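Local coordinates for protein glucokinase (Enterococcus faecalis, PDB 2QM1) that probably phosphorylates glucose at the expense of ATP, as a zinc-binding glucokinase of the ROK family, at residues B[9-14]-B[69-74]; B[24-29]-B[126-131]; B[113-118]-B[316-321]; B[119-124]-B[308-313]. All blocks are in the same frame, centred on the assembly; numbering follows the deposited sequence.

Contact 1 of 4, residues B[9-14]-B[69-74]; sequences IGIDLG and VGIGMG
Ile11 reaches over the side chain of Ile71, its CD1 lying against CG2 of Ile71 at 3.3 Å, closer than carbons normally pack. CG1 of Ile11 stands anti to the carbonyl carbon (chi1 -59°), beside the backbone N, and carries CD1 to that neighbour. CB and CG2 of Ile11 meet CG of Met73, a selenomethionine. The chain of Met73 bends at chi3 (142°), and its CE ends 3.3 Å from CD2 of Leu13. Ile9 and Ile71 run alongside each other in the same direction, with Ile9 CB 3.9 Å from Ile71 CG1. Beneath these side chains the two strands run parallel, with the alternating bonding of a parallel sheet. Ile9 N donates to Gly70 O, and Gly72 N to Ile9 O at 2.8 Å. Ile11 N donates to Gly72 O, Gly74 N to Ile11 O, and Leu13 N to Gly74 O at 3.1 Å. Asp12 points to the other face, where Gly10, Gly72 and Gly74 bring no side chain. In the five-stranded sheet of this actin-like ATPase domain strand 7-13 is central and 68-75 lies beside it. Strands 17-24 and 112-116 flank the pair, and helix 46-60 packs on the face of Ile11 and Met73.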
loop_
_atom_site.group_PDB
_atom_site.type_symbol
_atom_site.label_atom_id
_atom_site.label_comp_id
_atom_site.label_asym_id
_atom_site.label_seq_id
_atom_site.Cartn_x
_atom_site.Cartn_y
_atom_site.Cartn_z
ATOM N N ILE B 9 -7.265 -25.160 -13.896
ATOM C CA ILE B 9 -8.115 -24.378 -14.781
ATOM C C ILE B 9 -8.112 -22.919 -14.300
ATOM O O ILE B 9 -8.298 -22.641 -13.108
ATOM C CB ILE B 9 -9.571 -24.945 -14.815
ATOM C CG1 ILE B 9 -9.599 -26.339 -15.452
ATOM C CG2 ILE B 9 -10.533 -23.941 -15.590
ATOM C CD1 ILE B 9 -10.873 -27.180 -15.176
ATOM N N GLY B 10 -7.909 -21.990 -15.226
ATOM C CA GLY B 10 -8.114 -20.557 -14.902
ATOM C C GLY B 10 -9.295 -19.970 -15.663
ATOM O O GLY B 10 -9.521 -20.313 -16.807
ATOM N N ILE B 11 -10.055 -19.103 -15.006
ATOM C CA ILE B 11 -11.202 -18.437 -15.619
ATOM C C ILE B 11 -10.961 -16.947 -15.499
ATOM O O ILE B 11 -10.660 -16.438 -14.407
ATOM C CB ILE B 11 -12.536 -18.800 -14.944
ATOM C CG1 ILE B 11 -12.759 -20.324 -15.027
ATOM C CG2 ILE B 11 -13.713 -17.961 -15.577
ATOM C CD1 ILE B 11 -13.603 -20.990 -13.835
ATOM N N ASP B 12 -11.105 -16.272 -16.633
ATOM C CA ASP B 12 -11.019 -14.834 -16.700
ATOM C C ASP B 12 -12.401 -14.263 -17.113
ATOM O O ASP B 12 -12.736 -14.144 -18.295
ATOM C CB ASP B 12 -9.848 -14.460 -17.623
ATOM C CG ASP B 12 -9.695 -12.980 -17.810
ATOM O OD1 ASP B 12 -10.505 -12.238 -17.230
ATOM O OD2 ASP B 12 -8.770 -12.562 -18.566
ATOM N N LEU B 13 -13.189 -13.916 -16.098
ATOM C CA LEU B 13 -14.573 -13.451 -16.266
ATOM C C LEU B 13 -14.578 -11.945 -16.519
ATOM O O LEU B 13 -14.298 -11.169 -15.599
ATOM C CB LEU B 13 -15.408 -13.764 -14.993
ATOM C CG LEU B 13 -16.794 -13.090 -14.882
ATOM C CD1 LEU B 13 -17.712 -13.412 -16.074
ATOM C CD2 LEU B 13 -17.575 -13.312 -13.521
ATOM N N GLY B 14 -14.887 -11.529 -17.754
ATOM C CA GLY B 14 -14.940 -10.096 -18.092
ATOM C C GLY B 14 -16.337 -9.632 -18.473
ATOM O O GLY B 14 -17.215 -10.448 -18.707
ATOM N N VAL B 69 -6.260 -30.187 -10.369
ATOM C CA VAL B 69 -5.863 -29.891 -8.971
ATOM C C VAL B 69 -6.850 -28.872 -8.392
ATOM O O VAL B 69 -7.295 -28.955 -7.219
ATOM C CB VAL B 69 -4.393 -29.377 -8.902
ATOM C CG1 VAL B 69 -4.076 -28.735 -7.529
ATOM C CG2 VAL B 69 -3.413 -30.496 -9.277
ATOM N N GLY B 70 -7.220 -27.929 -9.240
ATOM C CA GLY B 70 -8.396 -27.093 -8.983
ATOM C C GLY B 70 -8.682 -26.023 -10.020
ATOM O O GLY B 70 -8.064 -25.978 -11.088
ATOM N N ILE B 71 -9.582 -25.113 -9.668
ATOM C CA ILE B 71 -10.032 -24.014 -10.587
ATOM C C ILE B 71 -9.806 -22.693 -9.877
ATOM O O ILE B 71 -10.251 -22.510 -8.728
ATOM C CB ILE B 71 -11.564 -24.132 -10.891
ATOM C CG1 ILE B 71 -11.878 -25.403 -11.655
ATOM C CG2 ILE B 71 -12.092 -22.986 -11.749
ATOM C CD1 ILE B 71 -13.317 -25.904 -11.420
ATOM N N GLY B 72 -9.152 -21.764 -10.550
ATOM C CA GLY B 72 -9.087 -20.389 -10.083
ATOM C C GLY B 72 -9.859 -19.445 -11.007
ATOM O O GLY B 72 -9.864 -19.614 -12.217
HETATM N N MSE B 73 -10.516 -18.450 -10.428
HETATM C CA MSE B 73 -11.289 -17.476 -11.241
HETATM C C MSE B 73 -11.027 -16.012 -10.858
HETATM O O MSE B 73 -10.981 -15.698 -9.701
HETATM C CB MSE B 73 -12.801 -17.797 -11.147
HETATM C CG MSE B 73 -13.705 -16.843 -11.962
HETATM SE SE MSE B 73 -15.523 -17.504 -11.800
HETATM C CE MSE B 73 -16.431 -15.785 -11.673
ATOM N N GLY B 74 -10.847 -15.139 -11.843
ATOM C CA GLY B 74 -10.879 -13.727 -11.641
ATOM C C GLY B 74 -12.229 -13.152 -12.074
ATOM O O GLY B 74 -12.789 -13.578 -13.069
#

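Contact 2 of 4, residues B[24-29]-B[126-131]; sequences TTDGVV and RWKGAG
A type I beta turn from Thr24 to Gly27 meets the last turn of helix 117-128. The turn belongs to the hairpin of strands 17-24 and 29-36. It is closed by Gly27 N donating to Thr24 O, and Thr24 OG1 accepts Val28 N at 3.1 Å. Gly27 and Lys128 have the nearest CA atoms, 7.6 Å apart, and the gap is bridged by side chains from the helix. CG of Trp127 is anti to the backbone N (chi1 -169°), which sends the six-membered part of the ring into the turn. Its CH2 comes 3.3 Å from Gly27 CA, obliquely to the ring. The ring thus lies against the bare CA of Gly27, a residue with positive phi (75°). Lys128 follows a different path. Its chain bends at chi2 (-74°) and is then extended, passing along one face of the Trp127 ring, although the exact position of its CE is doubtful. The side chains of Asp26 and Lys128 are roughly perpendicular, and Asp26 OD2 forms a long salt bridge to Lys128 NZ at 3.6 Å. Ile313 and Ser317 of helix 310-318 also touch Trp127. At the ring edge, in its plane, Thr25 O lies 3.5 Å from Trp127 CZ2.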
loop_
_atom_site.group_PDB
_atom_site.type_symbol
_atom_site.label_atom_id
_atom_site.label_comp_id
_atom_site.label_asym_id
_atom_site.label_seq_id
_atom_site.Cartn_x
_atom_site.Cartn_y
_atom_site.Cartn_z
ATOM N N THR B 24 -0.611 -26.477 -17.153
ATOM C CA THR B 24 0.166 -27.376 -16.282
ATOM C C THR B 24 0.318 -26.688 -14.939
ATOM O O THR B 24 0.128 -25.453 -14.839
ATOM C CB THR B 24 1.602 -27.633 -16.805
ATOM O OG1 THR B 24 2.330 -26.403 -16.766
ATOM C CG2 THR B 24 1.604 -28.176 -18.245
ATOM N N THR B 25 0.673 -27.463 -13.909
ATOM C CA THR B 25 0.867 -26.884 -12.598
ATOM C C THR B 25 2.034 -25.910 -12.573
ATOM O O THR B 25 2.111 -25.134 -11.663
ATOM C CB THR B 25 1.029 -27.926 -11.459
ATOM O OG1 THR B 25 2.205 -28.715 -11.692
ATOM C CG2 THR B 25 -0.261 -28.856 -11.309
ATOM N N ASP B 26 2.944 -25.961 -13.549
ATOM C CA ASP B 26 3.976 -24.913 -13.714
ATOM C C ASP B 26 3.458 -23.674 -14.477
ATOM O O ASP B 26 4.232 -22.773 -14.796
ATOM C CB ASP B 26 5.192 -25.489 -14.452
ATOM C CG ASP B 26 6.451 -24.604 -14.321
ATOM O OD1 ASP B 26 6.691 -24.043 -13.214
ATOM O OD2 ASP B 26 7.209 -24.488 -15.335
ATOM N N GLY B 27 2.168 -23.645 -14.812
ATOM C CA GLY B 27 1.562 -22.503 -15.479
ATOM C C GLY B 27 1.871 -22.316 -16.952
ATOM O O GLY B 27 1.830 -21.199 -17.438
ATOM N N VAL B 28 2.154 -23.405 -17.664
ATOM C CA VAL B 28 2.165 -23.432 -19.128
ATOM C C VAL B 28 0.760 -23.769 -19.631
ATOM O O VAL B 28 0.178 -24.757 -19.208
ATOM C CB VAL B 28 3.107 -24.518 -19.670
ATOM C CG1 VAL B 28 3.211 -24.489 -21.195
ATOM C CG2 VAL B 28 4.502 -24.456 -18.968
ATOM N N VAL B 29 0.249 -22.944 -20.537
ATOM C CA VAL B 29 -1.103 -23.043 -21.069
ATOM C C VAL B 29 -1.204 -24.251 -22.030
ATOM O O VAL B 29 -0.455 -24.330 -22.988
ATOM C CB VAL B 29 -1.498 -21.670 -21.814
ATOM C CG1 VAL B 29 -2.903 -21.730 -22.421
ATOM C CG2 VAL B 29 -1.425 -20.501 -20.875
ATOM N N ARG B 126 3.207 -11.539 -11.922
ATOM C CA ARG B 126 4.248 -11.958 -10.979
ATOM C C ARG B 126 4.838 -13.362 -11.283
ATOM O O ARG B 126 6.052 -13.548 -11.240
ATOM C CB ARG B 126 3.728 -11.852 -9.555
ATOM C CG ARG B 126 4.709 -12.317 -8.522
ATOM C CD ARG B 126 4.107 -12.135 -7.169
ATOM N NE ARG B 126 4.923 -12.758 -6.152
ATOM C CZ ARG B 126 4.494 -13.785 -5.429
ATOM N NH1 ARG B 126 3.249 -14.286 -5.599
ATOM N NH2 ARG B 126 5.291 -14.299 -4.527
ATOM N N TRP B 127 3.977 -14.335 -11.578
ATOM C CA TRP B 127 4.372 -15.741 -11.745
ATOM C C TRP B 127 5.112 -16.027 -13.018
ATOM O O TRP B 127 6.104 -16.771 -12.983
ATOM C CB TRP B 127 3.130 -16.661 -11.744
ATOM C CG TRP B 127 3.416 -18.166 -11.655
ATOM C CD1 TRP B 127 4.552 -18.771 -11.217
ATOM C CD2 TRP B 127 2.478 -19.225 -11.940
ATOM N NE1 TRP B 127 4.397 -20.144 -11.224
ATOM C CE2 TRP B 127 3.131 -20.449 -11.665
ATOM C CE3 TRP B 127 1.147 -19.247 -12.399
ATOM C CZ2 TRP B 127 2.513 -21.692 -11.854
ATOM C CZ3 TRP B 127 0.529 -20.486 -12.589
ATOM C CH2 TRP B 127 1.218 -21.693 -12.322
ATOM N N LYS B 128 4.632 -15.459 -14.137
ATOM C CA LYS B 128 5.151 -15.785 -15.473
ATOM C C LYS B 128 5.566 -14.569 -16.282
ATOM O O LYS B 128 6.170 -14.691 -17.362
ATOM C CB LYS B 128 4.105 -16.606 -16.241
ATOM C CG LYS B 128 3.915 -17.979 -15.621
ATOM C CD LYS B 128 5.127 -18.874 -15.942
ATOM C CE LYS B 128 5.064 -20.185 -15.157
ATOM N NZ LYS B 128 6.307 -20.985 -15.399
ATOM N N GLY B 129 5.258 -13.382 -15.763
ATOM C CA GLY B 129 5.597 -12.168 -16.512
ATOM C C GLY B 129 6.635 -11.282 -15.853
ATOM O O GLY B 129 7.589 -11.796 -15.221
ATOM N N ALA B 130 6.431 -9.961 -16.020
ATOM C CA ALA B 130 7.364 -8.898 -15.604
ATOM C C ALA B 130 7.667 -8.821 -14.096
ATOM O O ALA B 130 8.705 -8.290 -13.702
ATOM C CB ALA B 130 6.849 -7.464 -16.130
ATOM N N GLY B 131 6.787 -9.399 -13.268
ATOM C CA GLY B 131 6.967 -9.396 -11.804
ATOM C C GLY B 131 8.115 -10.255 -11.255
ATOM O O GLY B 131 8.611 -9.995 -10.158
#

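Contact 3 of 4, residues B[113-118]-B[316-321]; sequences ALDNDA and ASLALQ
The end of edge strand 112-116 and the start of helix 117-128 carry part of the magnesium site, and here the C-terminal part of helix 310-318 and the turn after it pack against the strand. Asn116, a magnesium ligand, occupies the N-cap position between strand and helix. The packing itself is made by Ala113 and Asp115, the residues before and after Leu114, together with Leu318. Leu318 CG stands anti to the carbonyl carbon (chi1 -67°), and chi2 of 171° extends the chain so that CD1 lies alongside the strand backbone. That methyl is 3.8 Å from Leu114 C and 3.9 Å from Asp115 CB. Nearer the root of the leucine, its CB meets Ala113 CB at 4.0 Å. The end of the Gln321 side chain reaches Ala113 CB from the following 3-10 turn. The Asp115 carboxylate is held by polar partners. Its OD1 accepts Asn116 N at 2.6 Å through the anti lone pair, away from the other oxygen, and also accepts Asn119 ND2. OD2 is bonded to His158 NE2. The contact across the segments is largely apolar, with no hydrogen bond across it. Asp115, its side chain about 6 Å from the magnesium ion, is instead a second-shell residue, gripping the backbone of one metal ligand and the amide of another.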
loop_
_atom_site.group_PDB
_atom_site.type_symbol
_atom_site.label_atom_id
_atom_site.label_comp_id
_atom_site.label_asym_id
_atom_site.label_seq_id
_atom_site.Cartn_x
_atom_site.Cartn_y
_atom_site.Cartn_z
ATOM N N ALA B 113 -11.280 -21.405 -6.226
ATOM C CA ALA B 113 -10.883 -20.204 -5.555
ATOM C C ALA B 113 -11.157 -19.038 -6.493
ATOM O O ALA B 113 -11.147 -19.189 -7.708
ATOM C CB ALA B 113 -9.393 -20.243 -5.165
ATOM N N LEU B 114 -11.465 -17.875 -5.948
ATOM C CA LEU B 114 -11.663 -16.757 -6.850
ATOM C C LEU B 114 -11.092 -15.506 -6.267
ATOM O O LEU B 114 -10.875 -15.390 -5.060
ATOM C CB LEU B 114 -13.155 -16.565 -7.219
ATOM C CG LEU B 114 -14.066 -15.791 -6.255
ATOM C CD1 LEU B 114 -15.485 -15.840 -6.739
ATOM C CD2 LEU B 114 -13.964 -16.284 -4.817
ATOM N N ASP B 115 -10.868 -14.548 -7.147
ATOM C CA ASP B 115 -10.295 -13.277 -6.726
ATOM C C ASP B 115 -10.715 -12.181 -7.684
ATOM O O ASP B 115 -11.362 -12.440 -8.671
ATOM C CB ASP B 115 -8.757 -13.345 -6.477
ATOM C CG ASP B 115 -8.288 -12.375 -5.356
ATOM O OD1 ASP B 115 -8.742 -11.173 -5.289
ATOM O OD2 ASP B 115 -7.489 -12.845 -4.514
ATOM N N ASN B 116 -10.419 -10.958 -7.327
ATOM C CA ASN B 116 -10.710 -9.826 -8.206
ATOM C C ASN B 116 -9.907 -9.950 -9.515
ATOM O O ASN B 116 -8.812 -10.496 -9.518
ATOM C CB ASN B 116 -10.371 -8.548 -7.477
ATOM C CG ASN B 116 -10.269 -7.396 -8.396
ATOM O OD1 ASN B 116 -11.285 -6.812 -8.772
ATOM N ND2 ASN B 116 -9.080 -7.110 -8.842
ATOM N N ASP B 117 -10.434 -9.400 -10.606
ATOM C CA ASP B 117 -9.857 -9.632 -11.924
ATOM C C ASP B 117 -8.460 -9.035 -12.133
ATOM O O ASP B 117 -7.589 -9.720 -12.647
ATOM C CB ASP B 117 -10.826 -9.237 -13.049
ATOM C CG ASP B 117 -11.256 -7.758 -13.002
ATOM O OD1 ASP B 117 -10.984 -7.059 -12.003
ATOM O OD2 ASP B 117 -11.925 -7.308 -13.973
ATOM N N ALA B 118 -8.213 -7.804 -11.678
ATOM C CA ALA B 118 -6.829 -7.277 -11.722
ATOM C C ALA B 118 -5.929 -7.926 -10.692
ATOM O O ALA B 118 -4.748 -8.044 -10.926
ATOM C CB ALA B 118 -6.801 -5.791 -11.610
ATOM N N ALA B 316 -5.534 -19.319 -12.632
ATOM C CA ALA B 316 -4.992 -20.631 -12.480
ATOM C C ALA B 316 -4.111 -20.781 -11.236
ATOM O O ALA B 316 -4.248 -21.782 -10.534
ATOM C CB ALA B 316 -4.231 -21.043 -13.726
ATOM N N SER B 317 -3.197 -19.826 -10.982
ATOM C CA SER B 317 -2.285 -19.920 -9.810
ATOM C C SER B 317 -3.003 -20.033 -8.445
ATOM O O SER B 317 -2.490 -20.637 -7.525
ATOM C CB SER B 317 -1.293 -18.749 -9.756
ATOM O OG SER B 317 -1.987 -17.568 -9.434
ATOM N N LEU B 318 -4.170 -19.437 -8.314
ATOM C CA LEU B 318 -4.952 -19.604 -7.095
ATOM C C LEU B 318 -5.274 -21.078 -6.871
ATOM O O LEU B 318 -5.499 -21.489 -5.765
ATOM C CB LEU B 318 -6.283 -18.864 -7.231
ATOM C CG LEU B 318 -6.411 -17.350 -7.327
ATOM C CD1 LEU B 318 -7.880 -16.969 -7.695
ATOM C CD2 LEU B 318 -5.987 -16.764 -5.980
ATOM N N ALA B 319 -5.327 -21.873 -7.929
ATOM C CA ALA B 319 -5.680 -23.281 -7.766
ATOM C C ALA B 319 -4.571 -24.071 -7.061
ATOM O O ALA B 319 -4.827 -25.140 -6.490
ATOM C CB ALA B 319 -5.999 -23.881 -9.070
ATOM N N LEU B 320 -3.346 -23.530 -7.087
ATOM C CA LEU B 320 -2.213 -24.235 -6.487
ATOM C C LEU B 320 -2.287 -24.430 -4.971
ATOM O O LEU B 320 -1.580 -25.297 -4.403
ATOM C CB LEU B 320 -0.916 -23.549 -6.859
ATOM C CG LEU B 320 -0.522 -23.672 -8.346
ATOM C CD1 LEU B 320 0.521 -22.596 -8.651
ATOM C CD2 LEU B 320 0.056 -25.048 -8.651
ATOM N N GLN B 321 -3.136 -23.647 -4.316
ATOM C CA GLN B 321 -3.331 -23.812 -2.877
ATOM C C GLN B 321 -3.923 -25.156 -2.533
ATOM O O GLN B 321 -3.811 -25.592 -1.382
ATOM C CB GLN B 321 -4.238 -22.709 -2.324
ATOM C CG GLN B 321 -5.529 -22.605 -3.058
ATOM C CD GLN B 321 -6.451 -21.570 -2.499
ATOM O OE1 GLN B 321 -6.762 -20.578 -3.156
ATOM N NE2 GLN B 321 -6.905 -21.796 -1.290
#

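Contact 4 of 4, residues B[119-124]-B[308-313]; sequences NVAALG and NEAGVI. With MG (magnesium ion), chain K.
Val120 points one methyl at the backbone of the other helix: CG1 sits 3.1 Å from Gly311 O. Its chi1 of 126° is far from a staggered value, which suggests strain or uncertainty in the model. Ala121 and Gly311 meet backbone to backbone, their CA atoms only 4.2 Å apart. Beside them the Ala310 methyl points toward helix 117-128, with CB 3.6 Å from Ala121 O and 4.3 Å from Ala121 CB. Gly124 completes the close approach. It faces the other helix with a bare CA, which lies 3.6 Å from Ala310 O. Ile313 has CG2 anti to the backbone N and CG1 beside it (chi1 -69°), and CG2 rests on Gly124 CA at 3.9 Å. Small residues on both helices thus allow a close helix-helix contact, with no hydrogen bond across it. At the other end of 119-124, Asn119 OD1 binds the magnesium ion at 2.3 Å, with a water and Gly148 O among its other ligands. Phe139 of strand 137-142 packs on Ala121 and Ala122, while Val120 and Leu123 reach further along helix 310-318 to Leu318.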
loop_
_atom_site.group_PDB
_atom_site.type_symbol
_atom_site.label_atom_id
_atom_site.label_comp_id
_atom_site.label_asym_id
_atom_site.label_seq_id
_atom_site.Cartn_x
_atom_site.Cartn_y
_atom_site.Cartn_z
ATOM N N ASN B 119 -6.489 -8.406 -9.567
ATOM C CA ASN B 119 -5.663 -9.087 -8.563
ATOM C C ASN B 119 -4.986 -10.324 -9.155
ATOM O O ASN B 119 -3.793 -10.559 -9.020
ATOM C CB ASN B 119 -6.500 -9.484 -7.341
ATOM C CG ASN B 119 -6.730 -8.308 -6.417
ATOM O OD1 ASN B 119 -6.397 -7.157 -6.768
ATOM N ND2 ASN B 119 -7.325 -8.563 -5.256
ATOM N N VAL B 120 -5.805 -11.079 -9.855
ATOM C CA VAL B 120 -5.435 -12.352 -10.469
ATOM C C VAL B 120 -4.463 -12.092 -11.651
ATOM O O VAL B 120 -3.452 -12.747 -11.798
ATOM C CB VAL B 120 -6.793 -13.040 -10.784
ATOM C CG1 VAL B 120 -6.944 -13.456 -12.141
ATOM C CG2 VAL B 120 -7.174 -14.052 -9.733
ATOM N N ALA B 121 -4.748 -11.086 -12.450
ATOM C CA ALA B 121 -3.806 -10.639 -13.473
ATOM C C ALA B 121 -2.427 -10.268 -12.893
ATOM O O ALA B 121 -1.395 -10.658 -13.423
ATOM C CB ALA B 121 -4.413 -9.477 -14.290
ATOM N N ALA B 122 -2.436 -9.569 -11.762
ATOM C CA ALA B 122 -1.255 -9.290 -10.989
ATOM C C ALA B 122 -0.503 -10.560 -10.626
ATOM O O ALA B 122 0.718 -10.602 -10.746
ATOM C CB ALA B 122 -1.644 -8.478 -9.687
ATOM N N LEU B 123 -1.216 -11.590 -10.159
ATOM C CA LEU B 123 -0.578 -12.846 -9.808
ATOM C C LEU B 123 0.049 -13.481 -11.050
ATOM O O LEU B 123 1.068 -14.160 -10.969
ATOM C CB LEU B 123 -1.620 -13.859 -9.274
ATOM C CG LEU B 123 -2.281 -13.628 -7.917
ATOM C CD1 LEU B 123 -3.424 -14.634 -7.604
ATOM C CD2 LEU B 123 -1.246 -13.645 -6.820
ATOM N N GLY B 124 -0.644 -13.350 -12.184
ATOM C CA GLY B 124 -0.165 -13.918 -13.460
ATOM C C GLY B 124 1.134 -13.229 -13.881
ATOM O O GLY B 124 2.105 -13.890 -14.316
ATOM N N ASN B 308 -3.080 -10.322 -22.612
ATOM C CA ASN B 308 -4.355 -10.630 -22.004
ATOM C C ASN B 308 -4.433 -12.035 -21.407
ATOM O O ASN B 308 -5.482 -12.388 -20.834
ATOM C CB ASN B 308 -5.534 -10.319 -22.924
ATOM C CG ASN B 308 -5.588 -11.210 -24.178
ATOM O OD1 ASN B 308 -6.491 -11.081 -24.990
ATOM N ND2 ASN B 308 -4.620 -12.065 -24.350
ATOM N N GLU B 309 -3.358 -12.826 -21.559
ATOM C CA GLU B 309 -3.272 -14.149 -20.888
ATOM C C GLU B 309 -2.965 -14.035 -19.384
ATOM O O GLU B 309 -3.161 -15.007 -18.658
ATOM C CB GLU B 309 -2.273 -15.112 -21.575
ATOM C CG GLU B 309 -2.773 -15.708 -22.876
ATOM C CD GLU B 309 -1.900 -16.843 -23.420
ATOM O OE1 GLU B 309 -2.315 -17.493 -24.409
ATOM O OE2 GLU B 309 -0.794 -17.071 -22.886
ATOM N N ALA B 310 -2.511 -12.878 -18.883
ATOM C CA ALA B 310 -2.195 -12.813 -17.427
ATOM C C ALA B 310 -3.355 -13.222 -16.562
ATOM O O ALA B 310 -3.152 -13.824 -15.510
ATOM C CB ALA B 310 -1.673 -11.429 -16.968
ATOM N N GLY B 311 -4.571 -12.886 -16.978
ATOM C CA GLY B 311 -5.761 -13.195 -16.166
ATOM C C GLY B 311 -5.971 -14.668 -15.865
ATOM O O GLY B 311 -6.144 -15.064 -14.703
ATOM N N VAL B 312 -5.956 -15.456 -16.931
ATOM C CA VAL B 312 -6.166 -16.894 -16.915
ATOM C C VAL B 312 -4.998 -17.642 -16.204
ATOM O O VAL B 312 -5.211 -18.573 -15.405
ATOM C CB VAL B 312 -6.532 -17.277 -18.413
ATOM C CG1 VAL B 312 -5.330 -17.653 -19.348
ATOM C CG2 VAL B 312 -7.759 -18.007 -18.544
ATOM N N ILE B 313 -3.790 -17.134 -16.424
ATOM C CA ILE B 313 -2.561 -17.564 -15.767
ATOM C C ILE B 313 -2.575 -17.281 -14.247
ATOM O O ILE B 313 -2.354 -18.185 -13.437
ATOM C CB ILE B 313 -1.298 -16.957 -16.497
ATOM C CG1 ILE B 313 -1.114 -17.597 -17.894
ATOM C CG2 ILE B 313 -0.036 -17.162 -15.662
ATOM C CD1 ILE B 313 -0.012 -16.942 -18.789
HETATM MG MG MG K . -7.561 -5.548 -7.856
HETATM O O HOH W 1 -8.968 -4.616 -6.170
#

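Overall arrangement
From the N terminus, strand 7-13 enters first, and contact 1 closes a loop when strand 68-75 pairs with it. The hairpin turn at 24-29 falls inside that loop and is paired with 126-131, so contact 2 crosses contact 1. Segments 113-118 and 119-124 follow; their partners lie nearly two hundred residues later, on helix 310-318. Contact 4 lies within the span of contact 3, and both cross contact 2 along the chain. Strand 112-116 adds to the sheet of contact 1 through Met73, bonded to Ala113 and Asp115. Contact 2 meets contacts 3 and 4 at the Trp127 ring. Together the contacts tie the N-terminal sheet to helices 117-128 and 310-318.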